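Local structure of aspartyl-tRNA synthetase 2 (Thermus thermophilus, 1N9W) at residues Arg2-Val5 with Arg6-Lys9; Leu35-Arg39 with Ser40-Gln44; Lys51-Leu54 with Pro55-Leu59; Arg117-Lys120 with Ala121-Pro124. The protein activates L-aspartate with ATP and transfers it to both tRNA(Asp) and tRNA(Asn), acting as a homodimeric non-discriminating aspartyl-tRNA synthetase of class II. All blocks are in the same frame, centred on the assembly; numbering follows the deposited sequence.

Overall arrangement
Contacts 1, 2 and 3 belong to the N-terminal OB-fold part, whereas contact 4 opens helix 119-141 of the class II synthetase part. Contact 2, a hairpin of the OB-fold sheet, is the buried one; the other three are partly buried. Contacts 1 and 2 touch through V5 and D38, their centres about 9 Å apart, and contact 2 reaches the same sheet as contact 3. E56 of contact 3 joins R37 of contact 2 and R117 of contact 4 by salt bridges, tying the two parts together. Chemistry follows place: strand pairing and a gripped carboxylate in contact 2, turns with apolar packing in contacts 1 and 3, first helical bonds and a folded-back arginine in contact 4.

Contact 1 of 4, residues Arg2-Val5 with Arg6-Lys9; sequences RVLV and RDLK
V3, L4 and V5 meet R6, D7 and L8 where the N-terminal chain curls into a turn ahead of strand 15-28 of the OB-fold. Backbone bonds hold the turn: D7 N donates to L4 O at 3.0 Å, and a weak bond runs from L8 N to V5 O. Two waters add bridges. One accepts from L4 N and donates to D7 OD2, 2.7 Å from this carboxylate oxygen; the other donates to V5 O and accepts from K9 NZ, which also bonds G73 O.

Apolar packing fills the inner side. With V3 CG1 anti to the backbone N (chi1 -177°), this methyl meets L8 CD2 at 3.6 Å. The other methyl of L8, CD1, lies 3.7 Å from V5 CA, and the side chain continues onto V16, L18 and V43 of the sheet. With an alanine in place of L8, V3 CG1 and V5 CA would probably lose their methyl partners and a gap would open toward V16, L18 and V43.

L4 and R6 run side by side and point the same way. The R6 guanidinium forms a salt bridge with D143 of the second subunit, while L4 CD1 sits over one of its faces, 3.6 Å from R6 NH2.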
ATOM      1  N   ARG B   2     -10.146   2.710  27.824  1.00 39.93           N
ATOM      2  CA  ARG B   2      -9.291   1.589  27.457  1.00 35.94           C
ATOM      3  C   ARG B   2      -7.852   2.073  27.329  1.00 31.61           C
ATOM      4  O   ARG B   2      -7.573   3.055  26.640  1.00 29.50           O
ATOM      5  CB  ARG B   2      -9.758   0.955  26.141  1.00 37.36           C
ATOM      6  CG  ARG B   2      -9.225  -0.468  25.903  1.00 39.23           C
ATOM      7  CD  ARG B   2      -7.976  -0.518  25.008  1.00 43.35           C
ATOM      8  NE  ARG B   2      -7.453  -1.884  24.859  1.00 45.38           N
ATOM      9  CZ  ARG B   2      -6.954  -2.389  23.729  1.00 46.25           C
ATOM     10  NH1 ARG B   2      -6.908  -1.650  22.629  1.00 47.72           N
ATOM     11  NH2 ARG B   2      -6.501  -3.637  23.691  1.00 44.94           N
ATOM     12  N   VAL B   3      -6.947   1.387  28.018  1.00 27.76           N
ATOM     13  CA  VAL B   3      -5.528   1.725  27.990  1.00 25.83           C
ATOM     14  C   VAL B   3      -4.709   0.538  27.470  1.00 24.51           C
ATOM     15  O   VAL B   3      -4.941  -0.605  27.853  1.00 23.88           O
ATOM     16  CB  VAL B   3      -5.003   2.088  29.419  1.00 25.60           C
ATOM     17  CG1 VAL B   3      -3.544   2.509  29.345  1.00 21.01           C
ATOM     18  CG2 VAL B   3      -5.855   3.193  30.030  1.00 23.15           C
ATOM     19  N   LEU B   4      -3.756   0.825  26.588  1.00 23.27           N
ATOM     20  CA  LEU B   4      -2.878  -0.192  26.034  1.00 22.31           C
ATOM     21  C   LEU B   4      -1.756  -0.474  27.033  1.00 23.69           C
ATOM     22  O   LEU B   4      -1.404   0.385  27.845  1.00 22.20           O
ATOM     23  CB  LEU B   4      -2.272   0.300  24.728  1.00 21.55           C
ATOM     24  CG  LEU B   4      -3.157   0.220  23.483  1.00 22.77           C
ATOM     25  CD1 LEU B   4      -2.588   1.093  22.347  1.00 20.77           C
ATOM     26  CD2 LEU B   4      -3.223  -1.236  23.050  1.00 21.62           C
ATOM     27  N   VAL B   5      -1.199  -1.677  26.970  1.00 21.58           N
ATOM     28  CA  VAL B   5      -0.111  -2.062  27.853  1.00 23.72           C
ATOM     29  C   VAL B   5       1.066  -1.072  27.806  1.00 24.65           C
ATOM     30  O   VAL B   5       1.668  -0.762  28.832  1.00 22.66           O
ATOM     31  CB  VAL B   5       0.393  -3.481  27.501  1.00 23.91           C
ATOM     32  CG1 VAL B   5       1.678  -3.803  28.285  1.00 21.03           C
ATOM     33  CG2 VAL B   5      -0.696  -4.504  27.823  1.00 22.86           C
ATOM     34  N   ARG B   6       1.384  -0.556  26.625  1.00 25.12           N
ATOM     35  CA  ARG B   6       2.508   0.366  26.536  1.00 27.22           C
ATOM     36  C   ARG B   6       2.288   1.710  27.237  1.00 27.31           C
ATOM     37  O   ARG B   6       3.250   2.356  27.634  1.00 29.15           O
ATOM     38  CB  ARG B   6       2.912   0.606  25.077  1.00 27.59           C
ATOM     39  CG  ARG B   6       1.850   1.239  24.198  1.00 26.76           C
ATOM     40  CD  ARG B   6       2.469   1.724  22.899  1.00 27.28           C
ATOM     41  NE  ARG B   6       1.427   2.055  21.924  1.00 32.84           N
ATOM     42  CZ  ARG B   6       1.155   1.316  20.851  1.00 34.12           C
ATOM     43  NH1 ARG B   6       1.858   0.209  20.602  1.00 33.57           N
ATOM     44  NH2 ARG B   6       0.166   1.672  20.051  1.00 33.19           N
ATOM     45  N   ASP B   7       1.037   2.123  27.411  1.00 28.20           N
ATOM     46  CA  ASP B   7       0.773   3.401  28.047  1.00 27.91           C
ATOM     47  C   ASP B   7       0.442   3.286  29.532  1.00 27.36           C
ATOM     48  O   ASP B   7       0.174   4.286  30.199  1.00 27.71           O
ATOM     49  CB  ASP B   7      -0.362   4.114  27.310  1.00 28.68           C
ATOM     50  CG  ASP B   7      -0.086   4.264  25.836  1.00 29.50           C
ATOM     51  OD1 ASP B   7       1.011   4.742  25.487  1.00 29.01           O
ATOM     52  OD2 ASP B   7      -0.965   3.900  25.014  1.00 33.12           O
ATOM     53  N   LEU B   8       0.464   2.070  30.060  1.00 26.13           N
ATOM     54  CA  LEU B   8       0.130   1.890  31.462  1.00 27.21           C
ATOM     55  C   LEU B   8       1.032   2.689  32.410  1.00 28.34           C
ATOM     56  O   LEU B   8       0.593   3.083  33.489  1.00 27.59           O
ATOM     57  CB  LEU B   8       0.144   0.402  31.832  1.00 25.51           C
ATOM     58  CG  LEU B   8      -0.930  -0.460  31.160  1.00 25.18           C
ATOM     59  CD1 LEU B   8      -0.696  -1.925  31.538  1.00 20.36           C
ATOM     60  CD2 LEU B   8      -2.336  -0.010  31.591  1.00 20.28           C
ATOM     61  N   LYS B   9       2.278   2.937  32.018  1.00 29.79           N
ATOM     62  CA  LYS B   9       3.184   3.713  32.867  1.00 32.77           C
ATOM     63  C   LYS B   9       2.562   5.036  33.315  1.00 32.78           C
ATOM     64  O   LYS B   9       2.790   5.494  34.433  1.00 32.60           O
ATOM     65  CB  LYS B   9       4.491   4.030  32.133  1.00 36.18           C
ATOM     66  CG  LYS B   9       5.600   2.998  32.309  1.00 43.72           C
ATOM     67  CD  LYS B   9       5.270   1.664  31.650  1.00 48.26           C
ATOM     68  CE  LYS B   9       6.395   0.660  31.873  1.00 50.34           C
ATOM     69  NZ  LYS B   9       6.096  -0.674  31.277  1.00 52.40           N
TER
HETATM   70  O   HOH W   1      -3.545   3.344  25.555  1.00 20.72           O
HETATM   71  O   HOH W   2       3.630  -1.550  30.609  1.00 29.75           O

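Contact 2 of 4, residues Leu35-Arg39 with Ser40-Gln44; sequences LLRDR and SGVVQ
L35-R39 and S40-Q44 form the end of a beta hairpin in the OB-fold sheet, strands 31-38 and 41-47 being joined by a type I turn from D38 to G41. L36 and V43 are a hydrogen-bonded antiparallel pair: L36 N reaches V43 O and V43 N reaches L36 O, both at 2.7 Å. D38 and G41 repeat the pattern at the turn, D38 N donating to G41 O at 2.8 Å and G41 N to D38 O at 3.2 Å. Packing follows the alternation of the strands. L35, R37 and V42 share one face, where L35 CG lies 4.2 Å from V42 CB; L36 and V43 share the other.

The turn is braced by the D38 carboxylate: with CG between the backbone N and the carbonyl carbon (chi1 59°), the group lies over the turn. Its OD1 takes S40 OG on the syn side at 2.7 Å and S40 N on the anti side at 2.8 Å, both from the same face of the carboxylate plane; the bond to S40 N makes an Asx turn. D38 OD2 accepts from V5 N, fixing the other oxygen. At the backbone angles of G41 (phi 150°, psi -164°) a side chain would collide with the carbonyl oxygen of S40.

R39 leaves the turn for salt bridges with E191 and D143 of the second subunit, while R37 pairs with E56. Strand 31-38 is flanked by strand 15-28, strand 41-47 by strand 75-79, where Q44 and E76, both tRNA-interaction sites, lie close; helix 119-141 begins beside the turn.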
ATOM      1  N   LEU B  35      -1.384 -13.216  32.604  1.00 25.21           N
ATOM      2  CA  LEU B  35      -0.517 -12.401  31.790  1.00 25.34           C
ATOM      3  C   LEU B  35      -1.434 -12.046  30.628  1.00 23.47           C
ATOM      4  O   LEU B  35      -1.886 -12.938  29.914  1.00 23.05           O
ATOM      5  CB  LEU B  35       0.672 -13.219  31.299  1.00 27.05           C
ATOM      6  CG  LEU B  35       1.827 -12.330  30.885  1.00 32.34           C
ATOM      7  CD1 LEU B  35       2.533 -11.816  32.137  1.00 31.80           C
ATOM      8  CD2 LEU B  35       2.793 -13.106  29.994  1.00 33.50           C
ATOM      9  N   LEU B  36      -1.749 -10.764  30.468  1.00 20.90           N
ATOM     10  CA  LEU B  36      -2.631 -10.326  29.390  1.00 19.96           C
ATOM     11  C   LEU B  36      -1.806  -9.639  28.332  1.00 19.16           C
ATOM     12  O   LEU B  36      -0.951  -8.816  28.659  1.00 21.10           O
ATOM     13  CB  LEU B  36      -3.692  -9.341  29.916  1.00 17.80           C
ATOM     14  CG  LEU B  36      -4.722  -8.789  28.916  1.00 18.63           C
ATOM     15  CD1 LEU B  36      -6.028  -8.410  29.644  1.00 18.17           C
ATOM     16  CD2 LEU B  36      -4.152  -7.583  28.169  1.00 19.31           C
ATOM     17  N   ARG B  37      -2.020  -9.967  27.064  1.00 20.86           N
ATOM     18  CA  ARG B  37      -1.250  -9.252  26.056  1.00 20.60           C
ATOM     19  C   ARG B  37      -2.124  -8.603  25.006  1.00 19.46           C
ATOM     20  O   ARG B  37      -3.083  -9.200  24.515  1.00 19.13           O
ATOM     21  CB  ARG B  37      -0.227 -10.156  25.366  1.00 21.97           C
ATOM     22  CG  ARG B  37      -0.826 -11.119  24.423  1.00 20.90           C
ATOM     23  CD  ARG B  37       0.044 -11.535  23.237  1.00 21.33           C
ATOM     24  NE  ARG B  37      -0.972 -12.174  22.391  1.00 20.90           N
ATOM     25  CZ  ARG B  37      -1.360 -13.440  22.500  1.00 18.08           C
ATOM     26  NH1 ARG B  37      -0.780 -14.266  23.372  1.00 14.85           N
ATOM     27  NH2 ARG B  37      -2.450 -13.822  21.864  1.00 18.78           N
ATOM     28  N   ASP B  38      -1.808  -7.358  24.686  1.00 19.73           N
ATOM     29  CA  ASP B  38      -2.563  -6.700  23.649  1.00 18.97           C
ATOM     30  C   ASP B  38      -1.577  -6.425  22.507  1.00 19.01           C
ATOM     31  O   ASP B  38      -0.457  -6.947  22.531  1.00 19.33           O
ATOM     32  CB  ASP B  38      -3.323  -5.444  24.171  1.00 17.20           C
ATOM     33  CG  ASP B  38      -2.422  -4.389  24.785  1.00 17.65           C
ATOM     34  OD1 ASP B  38      -1.238  -4.323  24.398  1.00 15.46           O
ATOM     35  OD2 ASP B  38      -2.918  -3.589  25.625  1.00 15.84           O
ATOM     36  N   ARG B  39      -1.993  -5.663  21.502  1.00 17.99           N
ATOM     37  CA  ARG B  39      -1.126  -5.404  20.370  1.00 20.12           C
ATOM     38  C   ARG B  39       0.148  -4.664  20.741  1.00 20.25           C
ATOM     39  O   ARG B  39       1.089  -4.602  19.952  1.00 21.06           O
ATOM     40  CB  ARG B  39      -1.889  -4.643  19.270  1.00 18.76           C
ATOM     41  CG  ARG B  39      -2.497  -3.298  19.692  1.00 21.49           C
ATOM     42  CD  ARG B  39      -3.280  -2.672  18.532  1.00 21.77           C
ATOM     43  NE  ARG B  39      -3.657  -1.292  18.773  1.00 25.24           N
ATOM     44  CZ  ARG B  39      -4.758  -0.908  19.408  1.00 26.50           C
ATOM     45  NH1 ARG B  39      -5.607  -1.811  19.874  1.00 27.05           N
ATOM     46  NH2 ARG B  39      -5.001   0.382  19.579  1.00 26.59           N
ATOM     47  N   SER B  40       0.193  -4.118  21.953  1.00 20.25           N
ATOM     48  CA  SER B  40       1.372  -3.349  22.388  1.00 22.15           C
ATOM     49  C   SER B  40       2.256  -4.047  23.419  1.00 22.34           C
ATOM     50  O   SER B  40       3.299  -3.516  23.787  1.00 23.10           O
ATOM     51  CB  SER B  40       0.948  -1.988  22.947  1.00 19.25           C
ATOM     52  OG  SER B  40       0.344  -2.141  24.218  1.00 20.05           O
ATOM     53  N   GLY B  41       1.859  -5.228  23.888  1.00 23.03           N
ATOM     54  CA  GLY B  41       2.698  -5.917  24.858  1.00 22.85           C
ATOM     55  C   GLY B  41       1.967  -6.803  25.850  1.00 24.29           C
ATOM     56  O   GLY B  41       0.801  -7.156  25.646  1.00 23.66           O
ATOM     57  N   VAL B  42       2.658  -7.180  26.926  1.00 20.94           N
ATOM     58  CA  VAL B  42       2.051  -8.026  27.947  1.00 22.19           C
ATOM     59  C   VAL B  42       2.088  -7.376  29.325  1.00 20.57           C
ATOM     60  O   VAL B  42       3.025  -6.652  29.668  1.00 21.44           O
ATOM     61  CB  VAL B  42       2.743  -9.424  28.059  1.00 23.35           C
ATOM     62  CG1 VAL B  42       2.704 -10.144  26.712  1.00 22.37           C
ATOM     63  CG2 VAL B  42       4.185  -9.267  28.539  1.00 26.08           C
ATOM     64  N   VAL B  43       1.052  -7.636  30.105  1.00 17.65           N
ATOM     65  CA  VAL B  43       0.971  -7.104  31.449  1.00 17.46           C
ATOM     66  C   VAL B  43       0.433  -8.162  32.415  1.00 17.69           C
ATOM     67  O   VAL B  43      -0.445  -8.964  32.065  1.00 18.49           O
ATOM     68  CB  VAL B  43       0.070  -5.842  31.512  1.00 17.88           C
ATOM     69  CG1 VAL B  43      -1.390  -6.199  31.189  1.00 17.46           C
ATOM     70  CG2 VAL B  43       0.177  -5.207  32.885  1.00 18.24           C
ATOM     71  N   GLN B  44       0.980  -8.168  33.629  1.00 16.54           N
ATOM     72  CA  GLN B  44       0.555  -9.098  34.660  1.00 15.90           C
ATOM     73  C   GLN B  44      -0.738  -8.555  35.255  1.00 17.55           C
ATOM     74  O   GLN B  44      -0.873  -7.352  35.505  1.00 16.37           O
ATOM     75  CB  GLN B  44       1.624  -9.225  35.771  1.00 18.53           C
ATOM     76  CG  GLN B  44       1.272 -10.261  36.865  1.00 17.51           C
ATOM     77  CD  GLN B  44       2.402 -10.532  37.865  1.00 24.82           C
ATOM     78  OE1 GLN B  44       2.554  -9.831  38.881  1.00 22.07           O
ATOM     79  NE2 GLN B  44       3.202 -11.562  37.578  1.00 23.03           N
TER

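Contact 3 of 4, residues Lys51-Leu54 with Pro55-Leu59; sequences KLPL and PESAL
From L54 to S57 the chain reverses in a type II beta turn, with P55 and E56 at its two central positions and E56 at a positive phi of 76°. The ring of P55 holds phi near the value that the second position of such a turn needs. The backbone closure is loose, since the bond from S57 N to L54 O is weak at 3.4 Å.

A second bond to the same oxygen comes from the S57 side chain. Its hydroxyl, anti to the carbonyl carbon and beside the backbone N (chi1 -81°), swings back to donate from OG to L54 O at 3.0 Å, tilted 29° from the carbonyl plane. L54 O thus receives two donors from the same residue, and OG in turn accepts from A88 N. Replacing S57 by alanine removes the hydroxyl, which would probably leave L54 O with the weak amide bond from this turn and A88 N without its acceptor. P53 lies against the same serine, P53 CB being 3.6 Å from S57 OG, while P53 CG meets L59 CD2 at 4.0 Å as the two side chains cross. Both side chains also touch V84 of strand 81-84. The linkage to proline brings L54 CB within 3.3 Å of P55 CD.

E56 turns its carboxylate away from the turn, where OE1 also takes a salt bridge from R117 NH1. The arrangement is a type II turn with proline at its second position, leading into strand 58-67 of the OB-fold sheet, alongside strands 15-28 and 81-84.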
ATOM      1  N   LYS B  51     -13.055 -18.627  38.116  1.00 30.89           N
ATOM      2  CA  LYS B  51     -12.994 -19.867  37.367  1.00 32.32           C
ATOM      3  C   LYS B  51     -12.302 -19.400  36.091  1.00 31.06           C
ATOM      4  O   LYS B  51     -12.943 -18.887  35.175  1.00 31.05           O
ATOM      5  CB  LYS B  51     -14.404 -20.381  37.072  1.00 35.20           C
ATOM      6  CG  LYS B  51     -15.216 -20.643  38.332  1.00 41.58           C
ATOM      7  CD  LYS B  51     -16.560 -21.261  38.013  1.00 44.86           C
ATOM      8  CE  LYS B  51     -17.325 -21.582  39.279  1.00 46.64           C
ATOM      9  NZ  LYS B  51     -18.555 -22.354  38.956  1.00 49.38           N
ATOM     10  N   LEU B  52     -10.985 -19.553  36.057  1.00 29.10           N
ATOM     11  CA  LEU B  52     -10.186 -19.102  34.926  1.00 27.13           C
ATOM     12  C   LEU B  52     -10.435 -19.827  33.605  1.00 25.56           C
ATOM     13  O   LEU B  52     -10.588 -21.050  33.568  1.00 24.02           O
ATOM     14  CB  LEU B  52      -8.696 -19.187  35.290  1.00 25.62           C
ATOM     15  CG  LEU B  52      -8.244 -18.293  36.456  1.00 26.93           C
ATOM     16  CD1 LEU B  52      -6.783 -18.573  36.794  1.00 24.06           C
ATOM     17  CD2 LEU B  52      -8.443 -16.814  36.082  1.00 25.81           C
ATOM     18  N   PRO B  53     -10.493 -19.066  32.499  1.00 23.64           N
ATOM     19  CA  PRO B  53     -10.715 -19.632  31.166  1.00 22.78           C
ATOM     20  C   PRO B  53      -9.366 -20.119  30.640  1.00 21.83           C
ATOM     21  O   PRO B  53      -8.341 -19.874  31.278  1.00 21.78           O
ATOM     22  CB  PRO B  53     -11.249 -18.440  30.380  1.00 23.01           C
ATOM     23  CG  PRO B  53     -10.438 -17.308  30.941  1.00 22.35           C
ATOM     24  CD  PRO B  53     -10.425 -17.594  32.441  1.00 22.80           C
ATOM     25  N   LEU B  54      -9.353 -20.794  29.493  1.00 20.60           N
ATOM     26  CA  LEU B  54      -8.102 -21.303  28.929  1.00 19.66           C
ATOM     27  C   LEU B  54      -7.238 -20.206  28.311  1.00 19.86           C
ATOM     28  O   LEU B  54      -7.704 -19.097  28.064  1.00 17.80           O
ATOM     29  CB  LEU B  54      -8.390 -22.374  27.854  1.00 18.17           C
ATOM     30  CG  LEU B  54      -8.884 -23.754  28.318  1.00 24.25           C
ATOM     31  CD1 LEU B  54      -9.338 -24.624  27.113  1.00 22.18           C
ATOM     32  CD2 LEU B  54      -7.756 -24.448  29.080  1.00 19.93           C
ATOM     33  N   PRO B  55      -5.946 -20.506  28.078  1.00 19.74           N
ATOM     34  CA  PRO B  55      -5.048 -19.522  27.471  1.00 19.25           C
ATOM     35  C   PRO B  55      -5.588 -19.175  26.079  1.00 20.34           C
ATOM     36  O   PRO B  55      -6.244 -20.004  25.432  1.00 19.81           O
ATOM     37  CB  PRO B  55      -3.714 -20.262  27.405  1.00 18.53           C
ATOM     38  CG  PRO B  55      -3.778 -21.172  28.592  1.00 21.21           C
ATOM     39  CD  PRO B  55      -5.199 -21.677  28.572  1.00 18.13           C
ATOM     40  N   GLU B  56      -5.299 -17.955  25.640  1.00 19.09           N
ATOM     41  CA  GLU B  56      -5.729 -17.418  24.354  1.00 20.00           C
ATOM     42  C   GLU B  56      -7.200 -17.006  24.327  1.00 18.74           C
ATOM     43  O   GLU B  56      -7.776 -16.793  23.261  1.00 22.41           O
ATOM     44  CB  GLU B  56      -5.416 -18.390  23.198  1.00 19.70           C
ATOM     45  CG  GLU B  56      -3.933 -18.431  22.796  1.00 19.93           C
ATOM     46  CD  GLU B  56      -3.296 -17.042  22.669  1.00 22.52           C
ATOM     47  OE1 GLU B  56      -3.898 -16.144  22.036  1.00 22.18           O
ATOM     48  OE2 GLU B  56      -2.183 -16.848  23.207  1.00 20.08           O
ATOM     49  N   SER B  57      -7.824 -16.909  25.496  1.00 18.56           N
ATOM     50  CA  SER B  57      -9.212 -16.455  25.550  1.00 18.85           C
ATOM     51  C   SER B  57      -9.126 -14.936  25.437  1.00 18.55           C
ATOM     52  O   SER B  57      -8.150 -14.329  25.902  1.00 18.82           O
ATOM     53  CB  SER B  57      -9.873 -16.832  26.884  1.00 18.77           C
ATOM     54  OG  SER B  57     -10.312 -18.177  26.892  1.00 19.73           O
ATOM     55  N   ALA B  58     -10.117 -14.319  24.805  1.00 18.51           N
ATOM     56  CA  ALA B  58     -10.135 -12.865  24.674  1.00 17.30           C
ATOM     57  C   ALA B  58     -10.752 -12.336  25.961  1.00 18.35           C
ATOM     58  O   ALA B  58     -11.800 -12.816  26.396  1.00 16.19           O
ATOM     59  CB  ALA B  58     -10.965 -12.450  23.468  1.00 15.83           C
ATOM     60  N   LEU B  59     -10.104 -11.348  26.566  1.00 18.51           N
ATOM     61  CA  LEU B  59     -10.580 -10.795  27.829  1.00 19.74           C
ATOM     62  C   LEU B  59     -10.666  -9.281  27.916  1.00 20.60           C
ATOM     63  O   LEU B  59     -10.059  -8.536  27.142  1.00 19.59           O
ATOM     64  CB  LEU B  59      -9.647 -11.223  28.960  1.00 20.50           C
ATOM     65  CG  LEU B  59      -9.192 -12.653  29.171  1.00 23.63           C
ATOM     66  CD1 LEU B  59      -8.185 -12.639  30.303  1.00 22.95           C
ATOM     67  CD2 LEU B  59     -10.363 -13.556  29.490  1.00 23.50           C
TER

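Contact 4 of 4, residues Arg117-Lys120 with Ala121-Pro124; sequences RGEK and ARAP
R122 curls back over G118 and E119 because its chain bends at both chi2 (-132°) and chi3 (-73°). This bend places R122 CD 3.3 Å from G118 O and 3.5 Å from E119 CA, so the aliphatic part of the arginine lies against the start of the helix. R117 O lies over one face of the guanidinium, 3.5 Å from its plane and nearer its margin than its centre. E119, extended beyond CG, crosses the arginine obliquely, with the carboxylate and guanidinium planes nearly perpendicular (88°). Their charged atoms do not meet: E119 OE1 is 4.7 Å from R122 NH1, and a water that donates to OE1 and accepts weakly from NH1 spans the separation. The firmer partner of the guanidinium is V189 O of the second subunit, which takes R122 NH2, while NH1 also makes a weak bond to D38 O of the hairpin turn.

Backbone bonds define the first helical turn. R122 N donates to G118 O at 2.9 Å and A123 N to E119 O at 3.0 Å; P124 has no N-H to offer K120 O, and its CD lies 3.2 Å from that oxygen, where the helix kinks. G118 occupies the N-cap. Long helix 119-141, followed by strand 145-146 and touching the second subunit, is consistent with motif 1 of class II synthetases, the helix-strand unit of the dimer interface.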
ATOM      1  N   ARG B 117       0.323 -15.049  16.934  1.00 21.31           N
ATOM      2  CA  ARG B 117      -0.086 -14.070  17.927  1.00 23.60           C
ATOM      3  C   ARG B 117       1.070 -13.739  18.879  1.00 23.93           C
ATOM      4  O   ARG B 117       1.069 -12.689  19.509  1.00 25.05           O
ATOM      5  CB  ARG B 117      -1.298 -14.584  18.713  1.00 20.20           C
ATOM      6  CG  ARG B 117      -2.562 -14.755  17.889  1.00 22.54           C
ATOM      7  CD  ARG B 117      -3.678 -15.227  18.796  1.00 23.94           C
ATOM      8  NE  ARG B 117      -4.936 -15.510  18.122  1.00 19.13           N
ATOM      9  CZ  ARG B 117      -6.027 -15.931  18.761  1.00 20.09           C
ATOM     10  NH1 ARG B 117      -5.990 -16.108  20.075  1.00 16.52           N
ATOM     11  NH2 ARG B 117      -7.159 -16.169  18.100  1.00 15.71           N
ATOM     12  N   GLY B 118       2.063 -14.626  18.964  1.00 24.68           N
ATOM     13  CA  GLY B 118       3.197 -14.372  19.840  1.00 25.12           C
ATOM     14  C   GLY B 118       3.870 -13.045  19.526  1.00 25.38           C
ATOM     15  O   GLY B 118       3.864 -12.611  18.372  1.00 25.30           O
ATOM     16  N   GLU B 119       4.440 -12.402  20.545  1.00 25.18           N
ATOM     17  CA  GLU B 119       5.114 -11.111  20.373  1.00 27.28           C
ATOM     18  C   GLU B 119       6.265 -11.158  19.371  1.00 26.86           C
ATOM     19  O   GLU B 119       6.383 -10.294  18.505  1.00 26.17           O
ATOM     20  CB  GLU B 119       5.677 -10.596  21.706  1.00 28.74           C
ATOM     21  CG  GLU B 119       4.648 -10.229  22.756  1.00 30.77           C
ATOM     22  CD  GLU B 119       5.239  -9.350  23.863  1.00 31.65           C
ATOM     23  OE1 GLU B 119       5.394  -8.129  23.645  1.00 32.08           O
ATOM     24  OE2 GLU B 119       5.554  -9.888  24.942  1.00 34.55           O
ATOM     25  N   LYS B 120       7.124 -12.161  19.512  1.00 26.48           N
ATOM     26  CA  LYS B 120       8.262 -12.288  18.627  1.00 28.04           C
ATOM     27  C   LYS B 120       7.861 -12.772  17.249  1.00 25.51           C
ATOM     28  O   LYS B 120       8.489 -12.424  16.257  1.00 27.69           O
ATOM     29  CB  LYS B 120       9.297 -13.237  19.226  1.00 29.77           C
ATOM     30  CG  LYS B 120      10.001 -12.681  20.452  1.00 34.01           C
ATOM     31  CD  LYS B 120      11.071 -13.647  20.930  1.00 36.32           C
ATOM     32  CE  LYS B 120      11.776 -13.138  22.178  1.00 38.84           C
ATOM     33  NZ  LYS B 120      12.800 -14.120  22.629  1.00 38.23           N
ATOM     34  N   ALA B 121       6.811 -13.576  17.180  1.00 25.57           N
ATOM     35  CA  ALA B 121       6.357 -14.088  15.896  1.00 23.99           C
ATOM     36  C   ALA B 121       5.695 -13.002  15.041  1.00 22.99           C
ATOM     37  O   ALA B 121       5.847 -12.991  13.818  1.00 22.22           O
ATOM     38  CB  ALA B 121       5.387 -15.250  16.112  1.00 21.51           C
ATOM     39  N   ARG B 122       4.980 -12.089  15.692  1.00 20.94           N
ATOM     40  CA  ARG B 122       4.264 -11.004  15.000  1.00 21.53           C
ATOM     41  C   ARG B 122       5.150  -9.779  14.721  1.00 20.08           C
ATOM     42  O   ARG B 122       4.900  -9.025  13.781  1.00 18.67           O
ATOM     43  CB  ARG B 122       3.079 -10.543  15.872  1.00 22.93           C
ATOM     44  CG  ARG B 122       3.414  -9.302  16.719  1.00 25.21           C
ATOM     45  CD  ARG B 122       3.037  -9.375  18.207  1.00 26.29           C
ATOM     46  NE  ARG B 122       1.617  -9.266  18.465  1.00 24.63           N
ATOM     47  CZ  ARG B 122       1.087  -8.759  19.582  1.00 24.77           C
ATOM     48  NH1 ARG B 122       1.854  -8.298  20.561  1.00 20.52           N
ATOM     49  NH2 ARG B 122      -0.233  -8.720  19.722  1.00 22.15           N
ATOM     50  N   ALA B 123       6.173  -9.589  15.553  1.00 17.46           N
ATOM     51  CA  ALA B 123       7.049  -8.432  15.438  1.00 20.85           C
ATOM     52  C   ALA B 123       7.644  -8.126  14.053  1.00 21.09           C
ATOM     53  O   ALA B 123       7.654  -6.975  13.619  1.00 20.13           O
ATOM     54  CB  ALA B 123       8.165  -8.520  16.492  1.00 18.50           C
ATOM     55  N   PRO B 124       8.144  -9.145  13.336  1.00 22.81           N
ATOM     56  CA  PRO B 124       8.719  -8.877  12.008  1.00 23.34           C
ATOM     57  C   PRO B 124       7.701  -8.272  11.027  1.00 25.42           C
ATOM     58  O   PRO B 124       8.058  -7.466  10.160  1.00 25.16           O
ATOM     59  CB  PRO B 124       9.195 -10.260  11.546  1.00 23.30           C
ATOM     60  CG  PRO B 124       9.497 -10.971  12.836  1.00 24.16           C
ATOM     61  CD  PRO B 124       8.327 -10.558  13.717  1.00 21.86           C
TER
HETATM   62  O   HOH W   3       4.420  -6.956  21.492  1.00 20.69           O